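Local coordinates for putative nucleoprotein (Infectious salmon anemia virus, PDB 4EWC) that encapsidates the negative-strand viral RNA, shielding it from nucleases and forming the ribonucleoprotein that serves as template for transcription and replication, at residues N285-S290 with D317-K322. Numbering follows the deposited sequence.
Sequences NGFNAS and DLMGMK
Phe-287 and Lys-322 lie alongside each other and run in opposite directions. The lysine chain is extended throughout, with CG anti to the backbone N (chi1 175°). This carries its ammonium group from helix 315-326 to the loop that follows helix 279-284. There Lys-322 NZ donates a hydrogen bond to Asn-285 O at 2.9 Å. The donor lies in the carbonyl plane, on a lone pair, with a C=O...N angle of 134°. Gly-286 O is also near NZ, but the angle is too poor for a hydrogen bond. On the way, Lys-322 CD passes Phe-287 CE1 at 3.6 Å. Met-319, a selenomethionine, meets the same ring atom through CG, and its SE makes an oblique Met-aromatic contact 5.5 Å from the ring centroid. Leu-318 O lies at the ring edge. A bend at chi3 (44°) brings Met-319 CE beside the Asn-285 amide.

Gly-286, first to leave helical geometry after helix 279-284, has positive phi and completes a Schellman motif. Asn-285 ND2 hydrogen-bonds back to Met-281 O in that helix. Met-282 touches both Phe-287 and Met-319, while Cys-376 of helix 369-381 packs on Phe-287 and Leu-318. The contact joins the turn after helix 279-284 to helix 315-326. The lysine charge sits at the C-terminal end of helix 279-284, where it would probably interact favourably with the helix dipole, while its methylene chain packs against the buried phenyl ring.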
loop_
_atom_site.group_PDB
_atom_site.type_symbol
_atom_site.label_atom_id
_atom_site.label_comp_id
_atom_site.label_asym_id
_atom_site.label_seq_id
_atom_site.Cartn_x
_atom_site.Cartn_y
_atom_site.Cartn_z
ATOM N N ASN A 285 -13.415 -10.312 -26.535
ATOM C CA ASN A 285 -14.864 -10.170 -26.559
ATOM C C ASN A 285 -15.286 -8.711 -26.668
ATOM O O ASN A 285 -16.471 -8.397 -26.649
ATOM C CB ASN A 285 -15.495 -10.836 -25.337
ATOM C CG ASN A 285 -15.499 -12.350 -25.440
ATOM O OD1 ASN A 285 -16.546 -12.967 -25.653
ATOM N ND2 ASN A 285 -14.319 -12.958 -25.304
ATOM N N GLY A 286 -14.303 -7.826 -26.787
ATOM C CA GLY A 286 -14.577 -6.426 -27.007
ATOM C C GLY A 286 -14.893 -5.659 -25.746
ATOM O O GLY A 286 -15.579 -4.631 -25.787
ATOM N N PHE A 287 -14.399 -6.157 -24.617
ATOM C CA PHE A 287 -14.530 -5.432 -23.360
ATOM C C PHE A 287 -13.207 -4.781 -23.044
ATOM O O PHE A 287 -12.132 -5.334 -23.329
ATOM C CB PHE A 287 -14.915 -6.362 -22.227
ATOM C CG PHE A 287 -16.339 -6.843 -22.292
ATOM C CD1 PHE A 287 -16.719 -7.794 -23.221
ATOM C CD2 PHE A 287 -17.293 -6.365 -21.405
ATOM C CE1 PHE A 287 -18.012 -8.235 -23.272
ATOM C CE2 PHE A 287 -18.589 -6.818 -21.455
ATOM C CZ PHE A 287 -18.953 -7.751 -22.386
ATOM N N ASN A 288 -13.291 -3.590 -22.473
ATOM C CA ASN A 288 -12.110 -2.925 -21.980
ATOM C C ASN A 288 -11.397 -3.830 -20.975
ATOM O O ASN A 288 -12.029 -4.439 -20.105
ATOM C CB ASN A 288 -12.494 -1.619 -21.306
ATOM C CG ASN A 288 -11.295 -0.758 -21.008
ATOM O OD1 ASN A 288 -10.432 -1.118 -20.188
ATOM N ND2 ASN A 288 -11.229 0.400 -21.662
ATOM N N ALA A 289 -10.082 -3.919 -21.091
ATOM C CA ALA A 289 -9.285 -4.722 -20.166
ATOM C C ALA A 289 -9.534 -4.434 -18.673
ATOM O O ALA A 289 -9.352 -5.307 -17.845
ATOM C CB ALA A 289 -7.793 -4.564 -20.495
ATOM N N SER A 290 -9.946 -3.216 -18.335
ATOM C CA SER A 290 -10.202 -2.848 -16.942
ATOM C C SER A 290 -11.314 -3.689 -16.292
ATOM O O SER A 290 -11.332 -3.875 -15.079
ATOM C CB SER A 290 -10.546 -1.361 -16.813
ATOM O OG SER A 290 -9.504 -0.537 -17.304
ATOM N N ASP A 317 -21.952 -13.183 -17.454
ATOM C CA ASP A 317 -23.325 -12.899 -17.878
ATOM C C ASP A 317 -23.369 -11.791 -18.912
ATOM O O ASP A 317 -24.176 -11.836 -19.812
ATOM C CB ASP A 317 -24.189 -12.454 -16.701
ATOM C CG ASP A 317 -24.330 -13.512 -15.637
ATOM O OD1 ASP A 317 -24.389 -14.717 -15.967
ATOM O OD2 ASP A 317 -24.381 -13.126 -14.455
ATOM N N LEU A 318 -22.503 -10.795 -18.760
ATOM C CA LEU A 318 -22.562 -9.611 -19.585
ATOM C C LEU A 318 -22.080 -9.954 -20.975
ATOM O O LEU A 318 -22.618 -9.474 -21.973
ATOM C CB LEU A 318 -21.712 -8.479 -18.998
ATOM C CG LEU A 318 -22.016 -8.028 -17.564
ATOM C CD1 LEU A 318 -20.966 -7.058 -17.064
ATOM C CD2 LEU A 318 -23.388 -7.421 -17.474
HETATM N N MSE A 319 -21.047 -10.783 -21.032
HETATM C CA MSE A 319 -20.466 -11.189 -22.298
HETATM C C MSE A 319 -21.489 -12.040 -23.023
HETATM O O MSE A 319 -21.616 -11.982 -24.246
HETATM C CB MSE A 319 -19.206 -12.011 -22.061
HETATM C CG MSE A 319 -17.980 -11.225 -21.686
HETATM SE SE MSE A 319 -16.613 -12.504 -21.111
HETATM C CE MSE A 319 -16.884 -13.799 -22.542
ATOM N N GLY A 320 -22.206 -12.845 -22.250
ATOM C CA GLY A 320 -23.273 -13.655 -22.799
ATOM C C GLY A 320 -24.352 -12.771 -23.414
ATOM O O GLY A 320 -24.903 -13.090 -24.470
HETATM N N MSE A 321 -24.635 -11.652 -22.746
HETATM C CA MSE A 321 -25.649 -10.704 -23.181
HETATM C C MSE A 321 -25.226 -9.949 -24.435
HETATM O O MSE A 321 -26.058 -9.652 -25.289
HETATM C CB MSE A 321 -25.993 -9.708 -22.069
HETATM C CG MSE A 321 -27.001 -10.214 -21.068
HETATM SE SE MSE A 321 -27.360 -8.980 -19.580
HETATM C CE MSE A 321 -28.226 -7.559 -20.629
ATOM N N LYS A 322 -23.940 -9.631 -24.543
ATOM C CA LYS A 322 -23.426 -8.886 -25.696
ATOM C C LYS A 322 -23.378 -9.792 -26.922
ATOM O O LYS A 322 -23.705 -9.372 -28.037
ATOM C CB LYS A 322 -22.034 -8.312 -25.381
ATOM C CG LYS A 322 -21.338 -7.608 -26.523
ATOM C CD LYS A 322 -19.915 -7.216 -26.135
ATOM C CE LYS A 322 -19.284 -6.327 -27.183
ATOM N NZ LYS A 322 -17.924 -5.859 -26.792
#